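Local structure of MGS-M5 (Unidentified, 4Q3N) at residues V123-Y128 against N303-N308; F181-N186 against V286-N291; I255-N260 against I271-V276; Y263-Q268 against S296-S301. The protein probably acts as an L-lactate dehydrogenase, interconverting lactate and pyruvate with a nicotinamide cofactor held by a Rossmann-fold domain. One frame throughout, in Å; residues are numbered along the deposited sequence.

Contact 1 of 4, residues V123-Y128 against N303-N308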
# COMPACT_ATOMS: atom_id res chain seq x y z
N VAL A 123 -30.54 7.89 0.31
CA VAL A 123 -29.42 8.71 -0.06
C VAL A 123 -29.71 9.62 -1.28
O VAL A 123 -29.25 10.75 -1.33
CB VAL A 123 -28.17 7.82 -0.32
CG1 VAL A 123 -28.42 6.83 -1.50
CG2 VAL A 123 -26.90 8.68 -0.60
N ASP A 124 -30.51 9.16 -2.24
CA ASP A 124 -30.74 9.99 -3.42
C ASP A 124 -31.56 11.21 -3.05
O ASP A 124 -31.24 12.32 -3.47
CB ASP A 124 -31.43 9.20 -4.54
CG ASP A 124 -30.61 7.98 -4.95
OD1 ASP A 124 -29.46 8.16 -5.42
OD2 ASP A 124 -31.08 6.83 -4.74
N VAL A 125 -32.59 11.03 -2.22
CA VAL A 125 -33.42 12.19 -1.89
C VAL A 125 -32.63 13.11 -0.96
O VAL A 125 -32.66 14.32 -1.15
CB VAL A 125 -34.80 11.80 -1.26
CG1 VAL A 125 -35.50 10.68 -2.06
CG2 VAL A 125 -34.66 11.43 0.19
N LEU A 126 -31.86 12.55 -0.03
CA LEU A 126 -31.16 13.37 0.95
C LEU A 126 -29.98 14.11 0.32
O LEU A 126 -29.65 15.22 0.75
CB LEU A 126 -30.71 12.51 2.14
CG LEU A 126 -31.89 12.00 3.00
CD1 LEU A 126 -31.36 11.19 4.16
CD2 LEU A 126 -32.87 13.14 3.46
N ALA A 127 -29.40 13.54 -0.73
CA ALA A 127 -28.38 14.26 -1.49
C ALA A 127 -28.97 15.49 -2.19
O ALA A 127 -28.36 16.59 -2.22
CB ALA A 127 -27.68 13.31 -2.53
N TYR A 128 -30.17 15.33 -2.72
CA TYR A 128 -30.85 16.48 -3.33
C TYR A 128 -31.11 17.54 -2.25
O TYR A 128 -30.94 18.76 -2.47
CB TYR A 128 -32.17 16.03 -4.00
CG TYR A 128 -32.90 17.12 -4.78
CD1 TYR A 128 -33.76 17.99 -4.15
CD2 TYR A 128 -32.72 17.25 -6.16
CE1 TYR A 128 -34.43 18.99 -4.85
CE2 TYR A 128 -33.38 18.22 -6.87
CZ TYR A 128 -34.23 19.10 -6.21
OH TYR A 128 -34.89 20.06 -6.92
N ASN A 303 -38.86 8.93 -11.56
CA ASN A 303 -40.21 9.39 -11.24
C ASN A 303 -40.54 9.17 -9.77
O ASN A 303 -41.17 10.01 -9.11
CB ASN A 303 -41.22 8.70 -12.13
CG ASN A 303 -41.17 9.25 -13.56
OD1 ASN A 303 -40.66 10.35 -13.78
ND2 ASN A 303 -41.67 8.48 -14.51
N ILE A 304 -40.04 8.07 -9.24
CA ILE A 304 -40.26 7.68 -7.85
C ILE A 304 -39.59 8.68 -6.92
O ILE A 304 -40.18 9.15 -5.95
CB ILE A 304 -39.72 6.23 -7.61
CG1 ILE A 304 -40.69 5.22 -8.24
CG2 ILE A 304 -39.56 5.94 -6.10
CD1 ILE A 304 -40.17 3.77 -8.25
N LEU A 305 -38.35 9.05 -7.23
CA LEU A 305 -37.61 10.02 -6.43
C LEU A 305 -38.19 11.40 -6.56
O LEU A 305 -38.32 12.16 -5.57
CB LEU A 305 -36.13 10.02 -6.84
CG LEU A 305 -35.37 8.71 -6.61
CD1 LEU A 305 -34.01 8.69 -7.38
CD2 LEU A 305 -35.13 8.50 -5.11
N ARG A 306 -38.61 11.75 -7.77
CA ARG A 306 -39.22 13.07 -7.94
C ARG A 306 -40.53 13.15 -7.12
O ARG A 306 -40.86 14.20 -6.54
CB ARG A 306 -39.47 13.37 -9.42
CG ARG A 306 -39.81 14.83 -9.69
CD ARG A 306 -38.69 15.73 -9.13
NE ARG A 306 -39.20 16.50 -8.01
CZ ARG A 306 -38.62 17.58 -7.48
NH1 ARG A 306 -37.46 18.03 -7.97
NH2 ARG A 306 -39.23 18.22 -6.48
N LYS A 307 -41.28 12.05 -7.05
CA LYS A 307 -42.54 12.08 -6.28
C LYS A 307 -42.24 12.23 -4.77
O LYS A 307 -42.93 12.98 -4.05
CB LYS A 307 -43.36 10.81 -6.54
CG LYS A 307 -44.68 10.69 -5.73
CD LYS A 307 -45.62 11.84 -6.06
CE LYS A 307 -47.04 11.54 -5.59
NZ LYS A 307 -47.04 11.10 -4.15
N ASN A 308 -41.23 11.49 -4.31
CA ASN A 308 -40.72 11.63 -2.95
C ASN A 308 -40.38 13.10 -2.66
O ASN A 308 -40.86 13.66 -1.70
CB ASN A 308 -39.48 10.76 -2.72
CG ASN A 308 -39.78 9.27 -2.61
OD1 ASN A 308 -40.91 8.86 -2.37
ND2 ASN A 308 -38.76 8.46 -2.82

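Contact 2 of 4, residues F181-N186 against V286-N291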
# COMPACT_ATOMS: atom_id res chain seq x y z
N PHE A 181 -31.61 -0.92 -10.93
CA PHE A 181 -31.65 -1.93 -11.98
C PHE A 181 -30.24 -2.13 -12.53
O PHE A 181 -29.36 -1.27 -12.34
CB PHE A 181 -32.61 -1.51 -13.11
CG PHE A 181 -32.17 -0.26 -13.86
CD1 PHE A 181 -32.49 1.00 -13.35
CD2 PHE A 181 -31.40 -0.35 -15.02
CE1 PHE A 181 -32.06 2.15 -14.00
CE2 PHE A 181 -30.96 0.79 -15.69
CZ PHE A 181 -31.30 2.05 -15.19
N VAL A 182 -29.99 -3.27 -13.16
CA VAL A 182 -28.68 -3.54 -13.72
C VAL A 182 -28.63 -3.00 -15.12
O VAL A 182 -29.53 -3.22 -15.90
CB VAL A 182 -28.36 -5.06 -13.82
CG1 VAL A 182 -26.91 -5.27 -14.30
CG2 VAL A 182 -28.63 -5.76 -12.52
N CYS A 183 -27.55 -2.34 -15.46
CA CYS A 183 -27.37 -1.95 -16.85
C CYS A 183 -26.64 -3.10 -17.57
O CYS A 183 -25.40 -3.10 -17.68
CB CYS A 183 -26.59 -0.63 -16.92
SG CYS A 183 -26.28 -0.09 -18.58
N TRP A 184 -27.38 -4.11 -18.02
CA TRP A 184 -26.73 -5.23 -18.71
C TRP A 184 -26.23 -4.88 -20.11
O TRP A 184 -25.39 -5.58 -20.62
CB TRP A 184 -27.69 -6.44 -18.82
CG TRP A 184 -28.05 -7.10 -17.47
CD1 TRP A 184 -29.30 -7.23 -16.89
CD2 TRP A 184 -27.14 -7.75 -16.58
NE1 TRP A 184 -29.21 -7.90 -15.70
CE2 TRP A 184 -27.89 -8.23 -15.47
CE3 TRP A 184 -25.75 -7.96 -16.61
CZ2 TRP A 184 -27.31 -8.92 -14.41
CZ3 TRP A 184 -25.15 -8.62 -15.53
CH2 TRP A 184 -25.93 -9.09 -14.44
N SER A 185 -26.79 -3.85 -20.76
CA SER A 185 -26.41 -3.55 -22.15
C SER A 185 -24.98 -3.01 -22.23
O SER A 185 -24.35 -3.05 -23.30
CB SER A 185 -27.36 -2.53 -22.77
OG SER A 185 -27.30 -1.31 -22.02
N ASN A 186 -24.51 -2.44 -21.12
CA ASN A 186 -23.13 -1.88 -21.03
C ASN A 186 -22.33 -2.58 -19.94
O ASN A 186 -21.91 -1.94 -18.98
CB ASN A 186 -23.15 -0.38 -20.72
CG ASN A 186 -23.61 0.47 -21.87
OD1 ASN A 186 -22.81 1.19 -22.47
ND2 ASN A 186 -24.90 0.43 -22.19
N VAL A 286 -21.35 10.43 -16.90
CA VAL A 286 -21.11 9.69 -18.13
C VAL A 286 -22.46 9.27 -18.69
O VAL A 286 -23.30 8.68 -17.98
CB VAL A 286 -20.20 8.47 -17.85
CG1 VAL A 286 -20.05 7.62 -19.11
CG2 VAL A 286 -18.79 8.97 -17.34
N LYS A 287 -22.68 9.54 -19.96
CA LYS A 287 -23.95 9.17 -20.58
C LYS A 287 -23.81 7.84 -21.29
O LYS A 287 -23.14 7.75 -22.29
CB LYS A 287 -24.41 10.27 -21.54
CG LYS A 287 -25.65 9.95 -22.36
CD LYS A 287 -26.83 9.56 -21.49
CE LYS A 287 -28.10 9.49 -22.36
NZ LYS A 287 -28.13 8.23 -23.19
N LEU A 288 -24.44 6.79 -20.76
CA LEU A 288 -24.45 5.50 -21.45
C LEU A 288 -25.60 5.43 -22.43
O LEU A 288 -26.65 6.01 -22.18
CB LEU A 288 -24.61 4.33 -20.45
CG LEU A 288 -23.54 4.33 -19.35
CD1 LEU A 288 -23.97 3.29 -18.28
CD2 LEU A 288 -22.15 3.98 -20.00
N LYS A 289 -25.42 4.68 -23.52
CA LYS A 289 -26.56 4.34 -24.41
C LYS A 289 -27.35 3.22 -23.73
O LYS A 289 -26.90 2.08 -23.70
CB LYS A 289 -26.09 3.90 -25.82
CG LYS A 289 -25.56 4.98 -26.76
CD LYS A 289 -25.55 4.46 -28.23
CE LYS A 289 -25.60 5.57 -29.30
NZ LYS A 289 -24.28 6.18 -29.70
N LEU A 290 -28.54 3.52 -23.21
CA LEU A 290 -29.33 2.51 -22.51
C LEU A 290 -30.23 1.84 -23.50
O LEU A 290 -30.64 2.48 -24.46
CB LEU A 290 -30.17 3.15 -21.39
CG LEU A 290 -29.37 3.82 -20.30
CD1 LEU A 290 -30.32 4.34 -19.16
CD2 LEU A 290 -28.27 2.92 -19.75
N ASN A 291 -30.59 0.57 -23.27
CA ASN A 291 -31.58 -0.02 -24.17
C ASN A 291 -32.97 0.39 -23.69
O ASN A 291 -33.11 1.07 -22.69
CB ASN A 291 -31.42 -1.55 -24.31
CG ASN A 291 -31.67 -2.30 -23.01
OD1 ASN A 291 -32.30 -1.80 -22.10
ND2 ASN A 291 -31.16 -3.53 -22.94
O HOH W 1 -22.94 3.39 -23.90

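Contact 3 of 4, residues I255-N260 against I271-V276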
# COMPACT_ATOMS: atom_id res chain seq x y z
N ILE A 255 -22.59 7.03 -8.65
CA ILE A 255 -22.90 7.75 -7.41
C ILE A 255 -24.17 8.51 -7.64
O ILE A 255 -24.63 8.61 -8.78
CB ILE A 255 -21.78 8.74 -7.03
CG1 ILE A 255 -21.33 9.54 -8.26
CG2 ILE A 255 -20.55 7.98 -6.56
CD1 ILE A 255 -20.56 10.81 -7.91
N SER A 256 -24.76 9.03 -6.55
CA SER A 256 -25.90 9.93 -6.64
C SER A 256 -25.48 11.29 -7.17
O SER A 256 -24.69 11.98 -6.53
CB SER A 256 -26.58 10.13 -5.28
OG SER A 256 -27.08 8.92 -4.72
N VAL A 257 -26.03 11.69 -8.32
CA VAL A 257 -25.70 12.99 -8.93
C VAL A 257 -26.95 13.58 -9.52
O VAL A 257 -27.93 12.86 -9.80
CB VAL A 257 -24.65 12.86 -10.07
CG1 VAL A 257 -23.29 12.62 -9.48
CG2 VAL A 257 -25.05 11.71 -11.04
N LEU A 258 -26.92 14.89 -9.73
CA LEU A 258 -28.08 15.58 -10.27
C LEU A 258 -28.16 15.28 -11.77
O LEU A 258 -27.25 15.69 -12.53
CB LEU A 258 -27.98 17.09 -10.05
CG LEU A 258 -29.20 17.89 -10.53
CD1 LEU A 258 -30.46 17.63 -9.60
CD2 LEU A 258 -28.91 19.40 -10.64
N ASN A 259 -29.22 14.60 -12.21
CA ASN A 259 -29.32 14.26 -13.64
C ASN A 259 -29.18 15.49 -14.53
O ASN A 259 -28.28 15.57 -15.37
CB ASN A 259 -30.63 13.56 -13.98
CG ASN A 259 -30.73 13.24 -15.49
OD1 ASN A 259 -29.79 12.71 -16.07
ND2 ASN A 259 -31.83 13.61 -16.13
N ASN A 260 -30.08 16.45 -14.33
CA ASN A 260 -29.92 17.76 -14.98
C ASN A 260 -29.87 17.63 -16.51
O ASN A 260 -29.09 18.32 -17.17
CB ASN A 260 -28.64 18.44 -14.47
CG ASN A 260 -28.58 19.94 -14.76
OD1 ASN A 260 -29.58 20.60 -14.79
ND2 ASN A 260 -27.37 20.46 -14.96
N ILE A 271 -29.74 10.96 -8.62
CA ILE A 271 -30.00 9.55 -8.93
C ILE A 271 -28.67 8.85 -9.28
O ILE A 271 -27.71 9.52 -9.65
CB ILE A 271 -31.04 9.47 -10.10
CG1 ILE A 271 -31.60 8.06 -10.28
CG2 ILE A 271 -30.45 10.09 -11.37
CD1 ILE A 271 -32.80 8.06 -11.29
N GLY A 272 -28.61 7.54 -9.09
CA GLY A 272 -27.35 6.79 -9.24
C GLY A 272 -26.98 6.66 -10.72
O GLY A 272 -27.69 6.02 -11.51
N LEU A 273 -25.89 7.34 -11.10
CA LEU A 273 -25.39 7.33 -12.48
C LEU A 273 -23.86 7.29 -12.43
O LEU A 273 -23.26 7.78 -11.48
CB LEU A 273 -25.86 8.57 -13.26
CG LEU A 273 -27.39 8.71 -13.39
CD1 LEU A 273 -27.73 10.15 -13.90
CD2 LEU A 273 -28.01 7.61 -14.33
N PRO A 274 -23.23 6.72 -13.47
CA PRO A 274 -21.76 6.74 -13.49
C PRO A 274 -21.26 8.19 -13.68
O PRO A 274 -21.77 8.92 -14.51
CB PRO A 274 -21.40 5.85 -14.68
CG PRO A 274 -22.58 5.95 -15.62
CD PRO A 274 -23.81 6.17 -14.71
N ALA A 275 -20.28 8.59 -12.90
CA ALA A 275 -19.80 9.95 -12.99
C ALA A 275 -18.29 9.99 -12.82
O ALA A 275 -17.70 9.13 -12.17
CB ALA A 275 -20.51 10.86 -11.92
N VAL A 276 -17.67 11.01 -13.42
CA VAL A 276 -16.25 11.20 -13.34
C VAL A 276 -15.93 12.07 -12.12
O VAL A 276 -16.34 13.24 -12.06
CB VAL A 276 -15.69 11.89 -14.63
CG1 VAL A 276 -14.16 12.04 -14.51
CG2 VAL A 276 -16.05 11.07 -15.85

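Contact 4 of 4, residues Y263-Q268 against S296-S301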
# COMPACT_ATOMS: atom_id res chain seq x y z
N TYR A 263 -29.46 12.32 -18.75
CA TYR A 263 -30.29 11.22 -19.22
C TYR A 263 -31.70 11.77 -19.50
O TYR A 263 -32.04 12.90 -19.06
CB TYR A 263 -30.29 10.07 -18.17
CG TYR A 263 -29.00 9.27 -18.14
CD1 TYR A 263 -27.85 9.77 -17.51
CD2 TYR A 263 -28.91 8.02 -18.78
CE1 TYR A 263 -26.65 9.05 -17.50
CE2 TYR A 263 -27.71 7.27 -18.76
CZ TYR A 263 -26.58 7.80 -18.13
OH TYR A 263 -25.39 7.09 -18.11
N ASP A 264 -32.54 11.07 -20.24
CA ASP A 264 -33.80 11.78 -20.52
C ASP A 264 -34.88 11.58 -19.44
O ASP A 264 -35.99 12.03 -19.60
CB ASP A 264 -34.35 11.43 -21.90
CG ASP A 264 -34.37 9.98 -22.16
OD1 ASP A 264 -34.65 9.24 -21.20
OD2 ASP A 264 -34.08 9.59 -23.31
N CYS A 265 -34.51 10.99 -18.32
CA CYS A 265 -35.40 10.98 -17.16
C CYS A 265 -35.48 12.37 -16.52
O CYS A 265 -34.79 13.29 -16.97
CB CYS A 265 -34.92 9.95 -16.16
SG CYS A 265 -33.29 10.31 -15.49
N GLU A 266 -36.31 12.51 -15.48
CA GLU A 266 -36.45 13.75 -14.70
C GLU A 266 -35.11 14.46 -14.53
O GLU A 266 -34.12 13.83 -14.14
CB GLU A 266 -37.05 13.44 -13.32
CG GLU A 266 -37.77 14.60 -12.67
CD GLU A 266 -39.14 14.88 -13.31
OE1 GLU A 266 -40.12 14.16 -13.04
OE2 GLU A 266 -39.22 15.83 -14.11
N ASP A 267 -35.08 15.75 -14.81
CA ASP A 267 -33.86 16.53 -14.67
C ASP A 267 -33.56 16.85 -13.21
O ASP A 267 -32.41 16.80 -12.77
CB ASP A 267 -33.97 17.81 -15.49
CG ASP A 267 -33.85 17.57 -16.98
OD1 ASP A 267 -33.69 16.40 -17.39
OD2 ASP A 267 -33.90 18.54 -17.75
N GLN A 268 -34.61 17.17 -12.45
CA GLN A 268 -34.39 17.64 -11.08
C GLN A 268 -34.53 16.52 -10.04
O GLN A 268 -35.44 16.52 -9.19
CB GLN A 268 -35.35 18.80 -10.79
CG GLN A 268 -34.94 20.06 -11.55
CD GLN A 268 -33.73 20.73 -10.91
OE1 GLN A 268 -32.71 20.95 -11.57
NE2 GLN A 268 -33.85 21.08 -9.62
N SER A 296 -36.51 2.86 -19.67
CA SER A 296 -37.78 2.80 -18.97
C SER A 296 -37.55 2.64 -17.46
O SER A 296 -38.22 3.30 -16.63
CB SER A 296 -38.62 1.66 -19.52
OG SER A 296 -39.83 1.59 -18.82
N GLN A 297 -36.63 1.77 -17.09
CA GLN A 297 -36.39 1.54 -15.67
C GLN A 297 -35.79 2.78 -15.03
O GLN A 297 -36.08 3.09 -13.88
CB GLN A 297 -35.48 0.32 -15.45
CG GLN A 297 -36.12 -1.05 -15.85
CD GLN A 297 -35.09 -2.16 -15.71
OE1 GLN A 297 -34.04 -2.14 -16.37
NE2 GLN A 297 -35.32 -3.06 -14.78
N LEU A 298 -34.94 3.51 -15.76
CA LEU A 298 -34.34 4.73 -15.21
C LEU A 298 -35.44 5.80 -15.01
O LEU A 298 -35.52 6.47 -13.95
CB LEU A 298 -33.19 5.25 -16.12
CG LEU A 298 -32.49 6.47 -15.50
CD1 LEU A 298 -31.79 6.10 -14.20
CD2 LEU A 298 -31.52 7.17 -16.50
N ASN A 299 -36.30 5.94 -16.00
CA ASN A 299 -37.45 6.84 -15.89
C ASN A 299 -38.33 6.49 -14.67
O ASN A 299 -38.74 7.36 -13.91
CB ASN A 299 -38.30 6.80 -17.17
CG ASN A 299 -37.61 7.48 -18.40
OD1 ASN A 299 -36.74 8.32 -18.28
ND2 ASN A 299 -38.04 7.08 -19.59
N ASN A 300 -38.58 5.21 -14.46
CA ASN A 300 -39.42 4.79 -13.35
C ASN A 300 -38.76 5.21 -12.04
O ASN A 300 -39.39 5.77 -11.15
CB ASN A 300 -39.63 3.28 -13.38
CG ASN A 300 -40.27 2.74 -12.09
OD1 ASN A 300 -41.37 3.15 -11.73
ND2 ASN A 300 -39.56 1.83 -11.41
N SER A 301 -37.48 4.95 -11.94
CA SER A 301 -36.71 5.21 -10.76
C SER A 301 -36.68 6.74 -10.48
O SER A 301 -36.86 7.20 -9.36
CB SER A 301 -35.30 4.64 -10.98
OG SER A 301 -34.72 4.27 -9.80
O HOH W 2 -38.29 10.49 -15.37

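Contact 1 of 4, residues V123-Y128 against N303-N308
Leu305, Val125 and Asp124 form the apolar middle of this helix pair, and Tyr128 and Arg306 form its polar end. The two helical segments cross at -53° with axes 10.1 Å apart, a separation bridged by side chains. Leu305 points at helix 123-128 and sets both methyls against it: CD2 lies 3.8 Å from Val125 CG1 and equally close to Asp124 CB, while CD1 rests on the same Asp124 CB at 3.9 Å. Val125 CG1 also meets Asn308 ND2 at 4.0 Å, the side chains crossing at about a right angle. Asp124 thus lends its methylene to the leucine, while its carboxylate turns to Ser256 OG and the backbone N of His176.

Arg306 leaves its helix with CB pointing away from the partner. CG passes Glu266, and bends at chi2 (55°) and chi3 then fold the chain back, so that the guanidinium returns to the contact. NE is hydrogen-bonded to a residue flanking the segments. NH1 gives a weak bond to Tyr128 OH (3.4 Å), the hydroxyl lying at the guanidinium edge with the two planes nearly perpendicular. The stronger partner of NH1 is the carbonyl of Gln268; NH2 forms salt bridges with Asp310 and the C-terminal carboxylate of Tyr314.

The pairing joins helix 123-134 of the NAD-binding domain to the C-terminal helix 292-311 of the alpha/beta domain. Strand 270-278 runs close to both, Tyr270 touching Tyr128 and Ile271 touching Leu305, and Leu258 of strand 251-258 packs on the tyrosine as well.

Contact 2 of 4, residues F181-N186 against V286-N291
Asn186 grips Lys289 from two directions with its side-chain amide. ND2 donates to Lys289 O at 3.0 Å, approaching from above the carbonyl plane, although the oxygen stays near the plane of the amide. OD1 takes a hydrogen from a water 2.6 Å away, and that water accepts from Lys289 N at 2.8 Å; the N-H (through the water) and C=O of Lys289 are thus both met by one amide. The other N-H of ND2 reaches Ser185 OG, fixing the amide's rotation. Beneath this polar layer lies the tight part: Cys183 SG, held anti to its backbone N (chi1 179°), rests against a pair of leucine methyls, 3.8 Å from Leu290 CD2 and 4.1 Å from Leu288 CD1. Leu288 CD2 lies 3.8 Å from Asn186 OD1, the side chains sliding past each other in opposite directions.

The solvent side is looser. Ser185 CB rests against Asn291 ND2 at 3.9 Å, its OG being bonded to Glu294, and the Lys289 chain leads away toward weak, long ion pairs with acidic residues of a second subunit. Asn291 OD1 caps Glu294 N at the start of helix 292-311.

The contact sets strand 181-182 and the inverse gamma turn centred on Cys183 against the loop joining strand 281-285 to helix 292-311. Strand 168-173 lies alongside, and Lys192 and Pro193 of the second subunit pack on Leu288 and Asn186.

Contact 3 of 4, residues I255-N260 against I271-V276
Ile255, Ser256 and Val257 pair antiparallel with Leu273, Gly272 and Ile271, although the short strand axes stand 100° apart, a strongly twisted or coiled pairing. Two hydrogen-bonded pairs flank one non-hydrogen-bonded pair: Ile255 exchanges N-H and C=O with Leu273, and Val257 does the same with Ile271, the four bonds running 2.9 to 3.0 Å between N and O atoms. Between them Ser256 and Gly272 bring their CA atoms to 4.3 Å, where Gly272 has no side chain to intervene. Ile255 O receives Leu273 N and, in addition, a CA-H contact from Gly272 CA at 3.3 Å.

Ile255, Val257, Ile271 and Leu273 share one sheet face. There Val257 CG2 lies 3.9 Å from Leu273 CB, and its CG1 leans on Ala275 CB at 4.1 Å. Ile255 carries CG1 between its backbone N and carbonyl carbon (chi1 45°), which lets both CG1 and CD1 settle 4.0 Å from Ala275 CB. Both branched side chains meet the Ala275 methyl from the same general side. Further along, Leu273 CD1 rests 3.9 Å from Asn259 OD1, an oxygen that accepts from Tyr263 N, while Asn259 ND2 binds Glu266 O.

The chemistry is therefore divided: backbone bonds set the register, and the apolar face of Val257, Ile271 and Leu273 packs within the C-terminal domain, under Leu298 of helix 292-311 (on Ile271 and Leu273) and against Val282 and Ile285 of strand 281-285 (on Val257). Ser256 faces helix 123-134, touching Val123, and is one of the hairpin's links to the NAD-binding domain, alongside Leu258 on the same helix.

Contact 4 of 4, residues Y263-Q268 against S296-S301
Leu298 extends CG away from its backbone N (chi1 -176°) and then turns at chi2 (64°), which sends CD2 out to Tyr263 and Cys265; Cys265 answers with SG swung between its backbone N and carbonyl carbon (chi1 63°). This is loop-on-helix packing within the C-terminal domain of the lactate/malate dehydrogenase fold: the connection of the hairpin 251-258/270-278 packs against helix 292-311. CD2 of Leu298 touches Tyr263 CB at 3.6 Å and Tyr263 CD2 at the same distance, the two side chains meeting at about a right angle. Its other neighbour is Cys265 SG, 3.7 Å away, so one methyl fills the angle between phenol and thiol. The Tyr263 hydroxyl lies beyond the contact, bound to Val286 O and Leu288 N.

One helical position on, Asn299 sets its OD1 against Cys265, 3.2 Å from both CA and CB. Cys265 N is not hydrogen-bonded to this oxygen, because the angle is poor. Asp264 reaches the same place with OD1, yet its bond goes to Asn295 ND2. On the loop, Tyr263 O, Asp264 O and Asp267 OD1 hold a Tris molecule, probably from the crystallisation liquor. On the side of the loop away from the thiol, a water accepts from Glu266 N at 2.8 Å and gives a weak bond to Asn299 O at 3.5 Å.

Overall arrangement
Contacts 1 and 4 lie along the same C-terminal helix 292-311, which meets the NAD-binding domain in contact 1 and the hairpin loop in contact 4; Gln268 joins them by accepting from Arg306. Both are buried contacts, like contact 3, which is the only one of the four held by a backbone ladder. Its Asn259 braces the loop of contact 4, and its Ser256 reaches contact 1. Contact 2 is the partly buried one and touches a second subunit, relying on an amide and a water where contact 3 uses backbone hydrogen bonds. Tyr263 connects contacts 2 and 4 through its hydroxyl. Contacts 1 and 2 do not touch, their centres about 20 Å apart.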